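PDB 1TU7: glutathione S-transferase 2 from Onchocerca volvulus, which catalyses the conjugation of glutathione to electrophilic substrates and appears to play a central role in the parasite's detoxification system. Local coordinates for residues A[36-39]-A[40-44]; A[67-70]-A[71-75]; A[106-109]-A[110-113]; A[188-191]-A[192-196]. One frame throughout, in Å; residues are numbered along the deposited sequence.

Contact 1 of 4, residues A[36-39]-A[40-44]; sequences DDFS and SIKSQ. With GSH (glutathione), chain C.
Lys42 crosses the Phe38 ring at an angle at the glutathione site, in the loop between strands 29-33 and 52-55 of the thioredoxin-like domain. Residues 36-39 and 42-44 have helix-like angles without the regular helical bonds. The backbone bonds gather on Phe38 O. Ile41 N donates to it at 2.9 Å, from well above the carbonyl plane, and Lys42 N adds a weak, strongly bent bond. Ser40 OG turns back to donate to Asp37 O at 3.1 Å. Its chi1 of 61° sets the hydroxyl between the backbone N and the carbonyl carbon. Two waters bridge the turn, one from Asp36 O to Ser40 N and one from Ser39 O to Ser43 N.

The apolar contacts centre on the Phe38 ring. Lys42 CB lies over one face in a CH-pi contact, 4.1 Å from the centroid. Ile41 CG1 approaches the same ring obliquely, 3.9 Å from Phe38 CD1. Phe8 meets Phe38 edge to face.

Phe38 and Lys42 line the glutathione pocket. Lys42 NZ is hydrogen-bonded to Gly48 O. That NZ stands 3.5 Å from glutathione O31, while O32 sits near the ring plane at the Phe38 edge, 3.6 Å from Phe38 CE2.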
loop_
_atom_site.group_PDB
_atom_site.type_symbol
_atom_site.label_atom_id
_atom_site.label_comp_id
_atom_site.label_asym_id
_atom_site.label_seq_id
_atom_site.Cartn_x
_atom_site.Cartn_y
_atom_site.Cartn_z
ATOM N N ASP A 36 -22.279 13.627 -0.297
ATOM C CA ASP A 36 -22.916 14.297 0.831
ATOM C C ASP A 36 -23.467 13.328 1.883
ATOM O O ASP A 36 -23.729 13.724 3.011
ATOM C CB ASP A 36 -24.009 15.257 0.338
ATOM C CG ASP A 36 -23.440 16.464 -0.419
ATOM O OD1 ASP A 36 -24.251 17.212 -1.018
ATOM O OD2 ASP A 36 -22.215 16.745 -0.480
ATOM N N ASP A 37 -23.629 12.057 1.531
ATOM C CA ASP A 37 -24.137 11.066 2.477
ATOM C C ASP A 37 -23.053 10.354 3.294
ATOM O O ASP A 37 -23.372 9.598 4.217
ATOM C CB ASP A 37 -24.954 10.015 1.745
ATOM C CG ASP A 37 -26.158 10.597 1.052
ATOM O OD1 ASP A 37 -26.656 11.667 1.484
ATOM O OD2 ASP A 37 -26.683 10.044 0.069
ATOM N N PHE A 38 -21.791 10.605 2.981
ATOM C CA PHE A 38 -20.723 9.890 3.666
ATOM C C PHE A 38 -20.534 10.320 5.118
ATOM O O PHE A 38 -20.310 9.471 5.992
ATOM C CB PHE A 38 -19.393 10.000 2.912
ATOM C CG PHE A 38 -18.320 9.160 3.521
ATOM C CD1 PHE A 38 -18.535 7.808 3.702
ATOM C CD2 PHE A 38 -17.117 9.712 3.948
ATOM C CE1 PHE A 38 -17.583 7.008 4.322
ATOM C CE2 PHE A 38 -16.146 8.908 4.559
ATOM C CZ PHE A 38 -16.382 7.565 4.733
ATOM N N SER A 39 -20.602 11.626 5.382
ATOM C CA SER A 39 -20.403 12.141 6.737
ATOM C C SER A 39 -21.223 11.393 7.783
ATOM O O SER A 39 -20.701 11.100 8.857
ATOM C CB SER A 39 -20.725 13.638 6.818
ATOM O OG SER A 39 -20.168 14.202 7.999
ATOM N N SER A 40 -22.478 11.069 7.471
ATOM C CA SER A 40 -23.364 10.429 8.449
ATOM C C SER A 40 -22.960 9.002 8.807
ATOM O O SER A 40 -23.343 8.494 9.859
ATOM C CB SER A 40 -24.841 10.459 7.998
ATOM O OG SER A 40 -25.073 9.783 6.777
ATOM N N ILE A 41 -22.181 8.358 7.933
ATOM C CA ILE A 41 -21.801 6.959 8.115
ATOM C C ILE A 41 -20.299 6.770 8.349
ATOM O O ILE A 41 -19.887 5.665 8.638
ATOM C CB ILE A 41 -22.250 6.071 6.902
ATOM C CG1 ILE A 41 -21.704 6.552 5.568
ATOM C CG2 ILE A 41 -23.792 5.963 6.813
ATOM C CD1 ILE A 41 -21.857 5.478 4.437
ATOM N N LYS A 42 -19.517 7.842 8.241
ATOM C CA LYS A 42 -18.043 7.776 8.241
ATOM C C LYS A 42 -17.460 7.020 9.440
ATOM O O LYS A 42 -16.496 6.271 9.307
ATOM C CB LYS A 42 -17.479 9.191 8.164
ATOM C CG LYS A 42 -16.001 9.315 8.217
ATOM C CD LYS A 42 -15.590 10.780 8.400
ATOM C CE LYS A 42 -14.058 10.924 8.411
ATOM N NZ LYS A 42 -13.326 10.615 7.106
ATOM N N SER A 43 -18.040 7.211 10.610
ATOM C CA SER A 43 -17.529 6.581 11.826
ATOM C C SER A 43 -17.692 5.060 11.843
ATOM O O SER A 43 -17.049 4.377 12.637
ATOM C CB SER A 43 -18.184 7.186 13.080
ATOM O OG SER A 43 -19.524 6.803 13.166
ATOM N N GLN A 44 -18.529 4.527 10.953
ATOM C CA GLN A 44 -18.705 3.085 10.843
ATOM C C GLN A 44 -17.507 2.357 10.232
ATOM O O GLN A 44 -17.447 1.142 10.317
ATOM C CB GLN A 44 -19.906 2.786 9.976
ATOM C CG GLN A 44 -21.199 3.357 10.555
ATOM C CD GLN A 44 -22.400 3.005 9.734
ATOM O OE1 GLN A 44 -22.348 2.111 8.890
ATOM N NE2 GLN A 44 -23.506 3.695 9.986
HETATM N N1 GSH C . -5.302 3.562 1.790
HETATM C CA1 GSH C . -6.682 3.704 1.529
HETATM C C1 GSH C . -7.250 2.588 0.758
HETATM O O11 GSH C . -6.426 2.118 -0.197
HETATM O O12 GSH C . -8.418 2.056 0.795
HETATM C CB1 GSH C . -7.252 4.999 1.134
HETATM C CG1 GSH C . -8.733 5.212 1.313
HETATM C CD1 GSH C . -9.136 6.615 0.885
HETATM O OE1 GSH C . -8.164 7.526 0.640
HETATM N N2 GSH C . -10.409 6.872 0.751
HETATM C CA2 GSH C . -10.932 8.156 0.281
HETATM C C2 GSH C . -12.086 8.528 1.126
HETATM O O2 GSH C . -12.850 7.558 1.740
HETATM C CB2 GSH C . -11.437 8.045 -1.154
HETATM S SG2 GSH C . -10.071 7.939 -2.331
HETATM N N3 GSH C . -12.376 9.806 1.302
HETATM C CA3 GSH C . -13.516 10.133 2.115
HETATM C C3 GSH C . -13.111 10.927 3.314
HETATM O O31 GSH C . -11.934 10.845 3.901
HETATM O O32 GSH C . -14.075 11.806 3.823
HETATM O O HOH W 1 -24.011 12.719 5.390
HETATM O O HOH W 2 -20.260 9.259 11.114
#

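Contact 2 of 4, residues A[67-70]-A[71-75]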
loop_
_atom_site.group_PDB
_atom_site.type_symbol
_atom_site.label_atom_id
_atom_site.label_comp_id
_atom_site.label_asym_id
_atom_site.label_seq_id
_atom_site.Cartn_x
_atom_site.Cartn_y
_atom_site.Cartn_z
ATOM N N LEU A 67 -8.419 -6.498 -1.616
ATOM C CA LEU A 67 -7.978 -7.252 -2.780
ATOM C C LEU A 67 -7.246 -8.541 -2.396
ATOM O O LEU A 67 -7.485 -9.590 -2.990
ATOM C CB LEU A 67 -7.101 -6.367 -3.650
ATOM C CG LEU A 67 -7.152 -6.210 -5.141
ATOM C CD1 LEU A 67 -8.525 -6.422 -5.746
ATOM C CD2 LEU A 67 -6.606 -4.795 -5.387
ATOM N N ARG A 68 -6.337 -8.468 -1.427
ATOM C CA ARG A 68 -5.607 -9.680 -1.025
ATOM C C ARG A 68 -6.503 -10.694 -0.338
ATOM O O ARG A 68 -6.325 -11.889 -0.482
ATOM C CB ARG A 68 -4.407 -9.341 -0.139
ATOM C CG ARG A 68 -3.260 -8.788 -0.949
ATOM C CD ARG A 68 -2.040 -8.459 -0.140
ATOM N NE ARG A 68 -2.231 -7.252 0.606
ATOM C CZ ARG A 68 -2.010 -6.036 0.140
ATOM N NH1 ARG A 68 -1.589 -5.908 -1.142
ATOM N NH2 ARG A 68 -2.221 -4.978 0.884
ATOM N N HIS A 69 -7.499 -10.236 0.419
ATOM C CA HIS A 69 -8.442 -11.157 1.012
ATOM C C HIS A 69 -9.236 -11.897 -0.055
ATOM O O HIS A 69 -9.385 -13.101 -0.015
ATOM C CB HIS A 69 -9.377 -10.417 1.960
ATOM C CG HIS A 69 -10.606 -11.163 2.310
ATOM N ND1 HIS A 69 -10.626 -12.147 3.266
ATOM C CD2 HIS A 69 -11.878 -11.067 1.836
ATOM C CE1 HIS A 69 -11.852 -12.624 3.377
ATOM N NE2 HIS A 69 -12.634 -11.977 2.533
ATOM N N LEU A 70 -9.761 -11.155 -1.025
ATOM C CA LEU A 70 -10.481 -11.788 -2.103
ATOM C C LEU A 70 -9.578 -12.748 -2.887
ATOM O O LEU A 70 -10.008 -13.851 -3.268
ATOM C CB LEU A 70 -11.066 -10.731 -3.018
ATOM C CG LEU A 70 -12.267 -9.971 -2.453
ATOM C CD1 LEU A 70 -12.584 -8.838 -3.410
ATOM C CD2 LEU A 70 -13.446 -10.887 -2.273
ATOM N N ALA A 71 -8.338 -12.318 -3.118
ATOM C CA ALA A 71 -7.373 -13.140 -3.826
ATOM C C ALA A 71 -7.137 -14.468 -3.118
ATOM O O ALA A 71 -7.090 -15.512 -3.765
ATOM C CB ALA A 71 -6.109 -12.404 -3.979
ATOM N N ARG A 72 -6.961 -14.470 -1.808
ATOM C CA ARG A 72 -6.774 -15.740 -1.081
ATOM C C ARG A 72 -8.030 -16.617 -1.183
ATOM O O ARG A 72 -7.935 -17.806 -1.451
ATOM C CB ARG A 72 -6.414 -15.490 0.378
ATOM C CG ARG A 72 -5.000 -15.017 0.579
ATOM C CD ARG A 72 -4.607 -14.882 2.051
ATOM N NE ARG A 72 -5.416 -13.882 2.758
ATOM C CZ ARG A 72 -5.090 -12.616 2.889
ATOM N NH1 ARG A 72 -3.964 -12.156 2.371
ATOM N NH2 ARG A 72 -5.890 -11.767 3.547
ATOM N N LYS A 73 -9.198 -16.025 -1.014
ATOM C CA LYS A 73 -10.430 -16.778 -1.023
ATOM C C LYS A 73 -10.665 -17.443 -2.376
ATOM O O LYS A 73 -11.138 -18.586 -2.437
ATOM C CB LYS A 73 -11.607 -15.882 -0.718
ATOM C CG LYS A 73 -11.989 -15.828 0.709
ATOM C CD LYS A 73 -13.330 -15.044 0.830
ATOM C CE LYS A 73 -14.541 -15.911 0.847
ATOM N NZ LYS A 73 -15.732 -15.224 1.496
ATOM N N TYR A 74 -10.299 -16.754 -3.453
ATOM C CA TYR A 74 -10.579 -17.213 -4.804
ATOM C C TYR A 74 -9.360 -17.704 -5.565
ATOM O O TYR A 74 -9.419 -17.876 -6.771
ATOM C CB TYR A 74 -11.329 -16.124 -5.593
ATOM C CG TYR A 74 -12.818 -16.248 -5.411
ATOM C CD1 TYR A 74 -13.433 -15.821 -4.255
ATOM C CD2 TYR A 74 -13.592 -16.924 -6.360
ATOM C CE1 TYR A 74 -14.813 -16.030 -4.067
ATOM C CE2 TYR A 74 -14.975 -17.101 -6.204
ATOM C CZ TYR A 74 -15.562 -16.654 -5.058
ATOM O OH TYR A 74 -16.936 -16.827 -4.895
ATOM N N ASN A 75 -8.256 -17.943 -4.861
ATOM C CA ASN A 75 -7.061 -18.510 -5.473
ATOM C C ASN A 75 -6.439 -17.664 -6.571
ATOM O O ASN A 75 -5.932 -18.179 -7.562
ATOM C CB ASN A 75 -7.409 -19.919 -6.003
ATOM C CG ASN A 75 -6.212 -20.871 -6.137
ATOM O OD1 ASN A 75 -6.266 -21.862 -6.931
ATOM N ND2 ASN A 75 -5.154 -20.606 -5.441
#
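His69 and Lys73 lie side by side near the end of helix 63-73, a helix of the thioredoxin-like domain, and share one acid. Lys73 NZ makes a salt bridge to Asp55 OD2, and His69 NE2 is hydrogen-bonded to the same oxygen. On its other side the imidazole reaches the second subunit, where His69 ND1 is hydrogen-bonded to Glu81 OE1 of that subunit. Both ring nitrogens thus meet carboxylates, which should fix the rotation of the ring and may favour a proton on each. The two arginines also serve the dimer. Arg68 NE pairs with Asp88 of the second subunit and Arg72 NE with Glu81 of the second subunit.

Regular helical bonds carry the backbone. Arg72 N donates to Arg68 O at 3.0 Å, and Tyr74 N closes the run on Leu70 O at 2.9 Å.

The packing follows the same spacing. Lys73 CG lies over one face of the imidazole, and its CD comes 3.6 Å from His69 NE2. Arg72 bends at chi3 (-62°), which folds its guanidinium back over the preceding turn. Arg68 O then sits 3.6 Å above the guanidinium plane, over its centre. Leu70 faces helix 15-23, packing on Ile17, Phe20 and Leu21. Tyr74 is the first residue to leave helical angles. Its ring has Leu70 O near its plane at the edge, with CD1 4.1 Å from that oxygen.

Contact 3 of 4, residues A[106-109]-A[110-113]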
loop_
_atom_site.group_PDB
_atom_site.type_symbol
_atom_site.label_atom_id
_atom_site.label_comp_id
_atom_site.label_asym_id
_atom_site.label_seq_id
_atom_site.Cartn_x
_atom_site.Cartn_y
_atom_site.Cartn_z
ATOM N N TYR A 106 -6.112 15.797 -8.819
ATOM C CA TYR A 106 -6.835 16.503 -7.751
ATOM C C TYR A 106 -6.163 17.821 -7.388
ATOM O O TYR A 106 -6.843 18.717 -6.876
ATOM C CB TYR A 106 -7.014 15.645 -6.486
ATOM C CG TYR A 106 -8.044 14.547 -6.645
ATOM C CD1 TYR A 106 -7.658 13.254 -6.925
ATOM C CD2 TYR A 106 -9.414 14.790 -6.491
ATOM C CE1 TYR A 106 -8.569 12.241 -7.088
ATOM C CE2 TYR A 106 -10.344 13.760 -6.645
ATOM C CZ TYR A 106 -9.906 12.482 -6.955
ATOM O OH TYR A 106 -10.818 11.438 -7.099
ATOM N N MET A 107 -4.864 17.956 -7.646
ATOM C CA MET A 107 -4.107 19.122 -7.170
ATOM C C MET A 107 -3.636 20.041 -8.269
ATOM O O MET A 107 -3.366 21.212 -7.993
ATOM C CB MET A 107 -2.849 18.721 -6.377
ATOM C CG MET A 107 -3.059 17.752 -5.225
ATOM S SD MET A 107 -4.201 18.358 -4.010
ATOM C CE MET A 107 -3.280 19.714 -3.315
ATOM N N ALA A 108 -3.480 19.544 -9.493
ATOM C CA ALA A 108 -2.792 20.320 -10.529
ATOM C C ALA A 108 -3.207 19.957 -11.932
ATOM O O ALA A 108 -2.417 19.970 -12.862
ATOM C CB ALA A 108 -1.297 20.155 -10.365
ATOM N N TYR A 109 -4.480 19.653 -12.127
ATOM C CA TYR A 109 -4.918 19.157 -13.422
ATOM C C TYR A 109 -4.752 20.176 -14.533
ATOM O O TYR A 109 -4.376 19.841 -15.646
ATOM C CB TYR A 109 -6.394 18.768 -13.356
ATOM C CG TYR A 109 -6.919 18.162 -14.615
ATOM C CD1 TYR A 109 -6.696 16.824 -14.915
ATOM C CD2 TYR A 109 -7.655 18.905 -15.529
ATOM C CE1 TYR A 109 -7.199 16.244 -16.072
ATOM C CE2 TYR A 109 -8.141 18.340 -16.691
ATOM C CZ TYR A 109 -7.918 17.002 -16.964
ATOM O OH TYR A 109 -8.392 16.409 -18.100
ATOM N N GLU A 110 -5.004 21.434 -14.196
ATOM C CA GLU A 110 -5.025 22.485 -15.204
ATOM C C GLU A 110 -3.626 22.892 -15.663
ATOM O O GLU A 110 -3.472 23.444 -16.743
ATOM C CB GLU A 110 -5.715 23.720 -14.656
ATOM C CG GLU A 110 -7.199 23.541 -14.370
ATOM C CD GLU A 110 -7.535 22.657 -13.198
ATOM O OE1 GLU A 110 -6.760 22.605 -12.208
ATOM O OE2 GLU A 110 -8.618 22.019 -13.269
ATOM N N THR A 111 -2.612 22.639 -14.862
ATOM C CA THR A 111 -1.260 23.037 -15.275
ATOM C C THR A 111 -0.277 21.905 -15.416
ATOM O O THR A 111 0.787 22.106 -15.991
ATOM C CB THR A 111 -0.688 24.075 -14.313
ATOM O OG1 THR A 111 -0.680 23.551 -12.988
ATOM C CG2 THR A 111 -1.605 25.316 -14.271
ATOM N N GLU A 112 -0.597 20.722 -14.910
ATOM C CA GLU A 112 0.405 19.656 -14.903
ATOM C C GLU A 112 -0.024 18.414 -15.622
ATOM O O GLU A 112 0.741 17.465 -15.677
ATOM C CB GLU A 112 0.806 19.341 -13.484
ATOM C CG GLU A 112 1.159 20.622 -12.752
ATOM C CD GLU A 112 2.181 20.475 -11.655
ATOM O OE1 GLU A 112 2.345 19.363 -11.107
ATOM O OE2 GLU A 112 2.797 21.520 -11.340
ATOM N N LYS A 113 -1.210 18.416 -16.194
ATOM C CA LYS A 113 -1.631 17.291 -17.006
ATOM C C LYS A 113 -0.658 17.072 -18.160
ATOM O O LYS A 113 -0.190 15.965 -18.396
ATOM C CB LYS A 113 -3.033 17.536 -17.538
ATOM C CG LYS A 113 -3.554 16.425 -18.433
ATOM C CD LYS A 113 -4.876 16.839 -19.011
ATOM C CE LYS A 113 -5.339 15.928 -20.095
ATOM N NZ LYS A 113 -6.629 16.427 -20.637
#
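Ala108 O takes the N-H of Glu112 at 2.8 Å, nearly along the C=O axis, and a weaker bond from Thr111 N at 3.3 Å, and these bonds join the end of helix 81-107 to the turn that leads into helix 109-132. The place is a tight helix-to-helix junction in the all-helical C-terminal domain, and Ala108, which leaves helical angles, is the break between the helices.

The methyl of Ala108 points toward that turn. It packs against the aliphatic part of Glu112, with Ala108 CB 3.5 Å from Glu112 CG.

Tyr109 and Lys113 form the longer side-chain pair. They sit one helical turn apart, lie side by side and point the same way. Each CG is anti to its own backbone N, with chi1 at -176° for Tyr109 and 179° for Lys113. The lysine chain is fully extended, and its CD passes the ring obliquely, 3.7 Å from Tyr109 CZ. At the ends, Lys113 NZ donates to Tyr109 OH at 3.1 Å. The phenol oxygen is also hydrogen-bonded to Gln208 O, at the C-terminus of the chain. Met104 of helix 81-107 touches both side chains.

Glu110 crosses Tyr109 at about a right angle. Its chain bends at chi2, which brings the carboxylate back beside the tyrosine. The acid makes a salt bridge through OE2 to Lys207, another tie to the C-terminal tail. That same Glu110 OE2 lies 3.9 Å from Tyr109 CB.

Contact 4 of 4, residues A[188-191]-A[192-196]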
loop_
_atom_site.group_PDB
_atom_site.type_symbol
_atom_site.label_atom_id
_atom_site.label_comp_id
_atom_site.label_asym_id
_atom_site.label_seq_id
_atom_site.Cartn_x
_atom_site.Cartn_y
_atom_site.Cartn_z
ATOM N N LEU A 188 -15.580 -8.796 -18.440
ATOM C CA LEU A 188 -15.056 -7.424 -18.432
ATOM C C LEU A 188 -15.455 -6.652 -19.654
ATOM O O LEU A 188 -15.708 -5.473 -19.568
ATOM C CB LEU A 188 -13.529 -7.413 -18.262
ATOM C CG LEU A 188 -13.016 -7.956 -16.939
ATOM C CD1 LEU A 188 -11.529 -7.790 -16.809
ATOM C CD2 LEU A 188 -13.696 -7.309 -15.753
ATOM N N LYS A 189 -15.567 -7.307 -20.804
ATOM C CA LYS A 189 -15.976 -6.615 -22.006
ATOM C C LYS A 189 -17.352 -6.032 -21.790
ATOM O O LYS A 189 -17.594 -4.867 -22.109
ATOM C CB LYS A 189 -15.986 -7.577 -23.213
ATOM C CG LYS A 189 -16.396 -6.921 -24.518
ATOM C CD LYS A 189 -16.295 -7.913 -25.668
ATOM C CE LYS A 189 -16.679 -7.277 -26.992
ATOM N NZ LYS A 189 -16.582 -8.304 -28.083
ATOM N N GLU A 190 -18.272 -6.837 -21.297
ATOM C CA GLU A 190 -19.641 -6.375 -21.075
ATOM C C GLU A 190 -19.697 -5.252 -20.029
ATOM O O GLU A 190 -20.342 -4.207 -20.214
ATOM C CB GLU A 190 -20.457 -7.576 -20.642
ATOM C CG GLU A 190 -21.857 -7.324 -20.130
ATOM C CD GLU A 190 -22.535 -8.622 -19.686
ATOM O OE1 GLU A 190 -21.951 -9.413 -18.872
ATOM O OE2 GLU A 190 -23.653 -8.871 -20.163
ATOM N N TYR A 191 -18.959 -5.444 -18.950
ATOM C CA TYR A 191 -18.967 -4.479 -17.848
ATOM C C TYR A 191 -18.404 -3.147 -18.322
ATOM O O TYR A 191 -18.951 -2.091 -18.019
ATOM C CB TYR A 191 -18.136 -5.030 -16.706
ATOM C CG TYR A 191 -17.910 -4.050 -15.579
ATOM C CD1 TYR A 191 -16.695 -3.436 -15.420
ATOM C CD2 TYR A 191 -18.926 -3.741 -14.697
ATOM C CE1 TYR A 191 -16.474 -2.536 -14.368
ATOM C CE2 TYR A 191 -18.732 -2.837 -13.651
ATOM C CZ TYR A 191 -17.505 -2.251 -13.485
ATOM O OH TYR A 191 -17.345 -1.350 -12.449
ATOM N N CYS A 192 -17.314 -3.194 -19.067
ATOM C CA CYS A 192 -16.643 -1.981 -19.526
ATOM C C CYS A 192 -17.501 -1.230 -20.533
ATOM O O CYS A 192 -17.487 0.006 -20.564
ATOM C CB CYS A 192 -15.265 -2.332 -20.089
ATOM S SG CYS A 192 -14.072 -2.842 -18.811
ATOM N N GLU A 193 -18.256 -1.951 -21.360
ATOM C CA GLU A 193 -19.182 -1.299 -22.293
ATOM C C GLU A 193 -20.228 -0.501 -21.502
ATOM O O GLU A 193 -20.529 0.656 -21.829
ATOM C CB GLU A 193 -19.883 -2.326 -23.199
ATOM C CG GLU A 193 -19.048 -2.862 -24.352
ATOM C CD GLU A 193 -19.567 -4.152 -24.993
ATOM O OE1 GLU A 193 -19.073 -4.486 -26.102
ATOM O OE2 GLU A 193 -20.433 -4.852 -24.403
ATOM N N LYS A 194 -20.782 -1.112 -20.470
ATOM C CA LYS A 194 -21.798 -0.450 -19.675
ATOM C C LYS A 194 -21.227 0.704 -18.876
ATOM O O LYS A 194 -21.853 1.744 -18.713
ATOM C CB LYS A 194 -22.495 -1.452 -18.789
ATOM C CG LYS A 194 -23.367 -2.407 -19.597
ATOM C CD LYS A 194 -23.868 -3.555 -18.770
ATOM C CE LYS A 194 -24.657 -4.521 -19.662
ATOM N NZ LYS A 194 -25.905 -3.902 -20.185
ATOM N N ARG A 195 -20.005 0.537 -18.374
ATOM C CA ARG A 195 -19.354 1.604 -17.650
ATOM C C ARG A 195 -19.105 2.796 -18.552
ATOM O O ARG A 195 -19.299 3.955 -18.142
ATOM C CB ARG A 195 -18.055 1.044 -17.076
ATOM C CG ARG A 195 -17.286 1.965 -16.166
ATOM C CD ARG A 195 -16.059 1.258 -15.613
ATOM N NE ARG A 195 -15.096 0.953 -16.649
ATOM C CZ ARG A 195 -13.907 0.405 -16.444
ATOM N NH1 ARG A 195 -13.505 0.074 -15.224
ATOM N NH2 ARG A 195 -13.080 0.248 -17.459
ATOM N N ASP A 196 -18.701 2.525 -19.786
ATOM C CA ASP A 196 -18.463 3.572 -20.755
ATOM C C ASP A 196 -19.765 4.238 -21.168
ATOM O O ASP A 196 -19.809 5.455 -21.333
ATOM C CB ASP A 196 -17.773 3.007 -21.978
ATOM C CG ASP A 196 -17.315 4.078 -22.918
ATOM O OD1 ASP A 196 -17.495 3.867 -24.137
ATOM O OD2 ASP A 196 -16.755 5.150 -22.548
HETATM O O HOH W 3 -22.366 -4.604 -22.495
#
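Tyr191 and Arg195 cross obliquely one helical turn apart, and both reach Glu15. Arg195 NH1 makes a salt bridge to Glu15 OE2, and Tyr191 OH is hydrogen-bonded to the same oxygen. Glu15 begins helix 15-23 of the N-terminal domain, so the pair ties the two domains together. Tyr191 CE1 lies 4.0 Å from both Arg195 CD and Arg195 NH1. The ring and guanidinium planes stand 60° apart. Arg195 gets there by a bend at chi3 (66°).

Backbone bonds of the regular helical kind run through helix 186-197, the last helix of the C-terminal GST domain. Cys192 N donates to Leu188 O at 2.8 Å, and Arg195 N to Tyr191 O at 2.9 Å. Cys192 SG lies beside the preceding turn, 3.2 Å from Leu188 O. Leu188 and Cys192 both pack on Phe155 of helix 149-164, while Leu188 and Tyr191 also touch helix 15-23.

The exposed side carries charges that do not meet. Lys189 NZ and Glu193 OE1 remain 5.0 Å apart. Glu190 and Lys194 run alongside each other, and their closest side-chain approach is Glu190 CG to Lys194 CE, 4.0 Å. A water donates to both Glu190 O and Glu193 OE2, the latter at 2.7 Å.

Contacts 1 and 2 belong to the thioredoxin-like N-terminal domain, contacts 3 and 4 to the helical C-terminal domain. Contact 2 is the buried one, contact 4 is partly buried, and contacts 1 and 3 lie at the surface. Contacts 2 and 4 are regular helix, and both pack on helices 15-23 and 149-164. Their polar ends differ: contact 2 divides its charges between its own domain and the second subunit, whereas contact 4 shares one acid across the domain boundary. Contact 1 alone lines the glutathione pocket. Contact 3 joins two helices and holds the C-terminal tail. Contacts 2 and 3 lie on opposite sides of the chain's centre, their centres 35 Å apart.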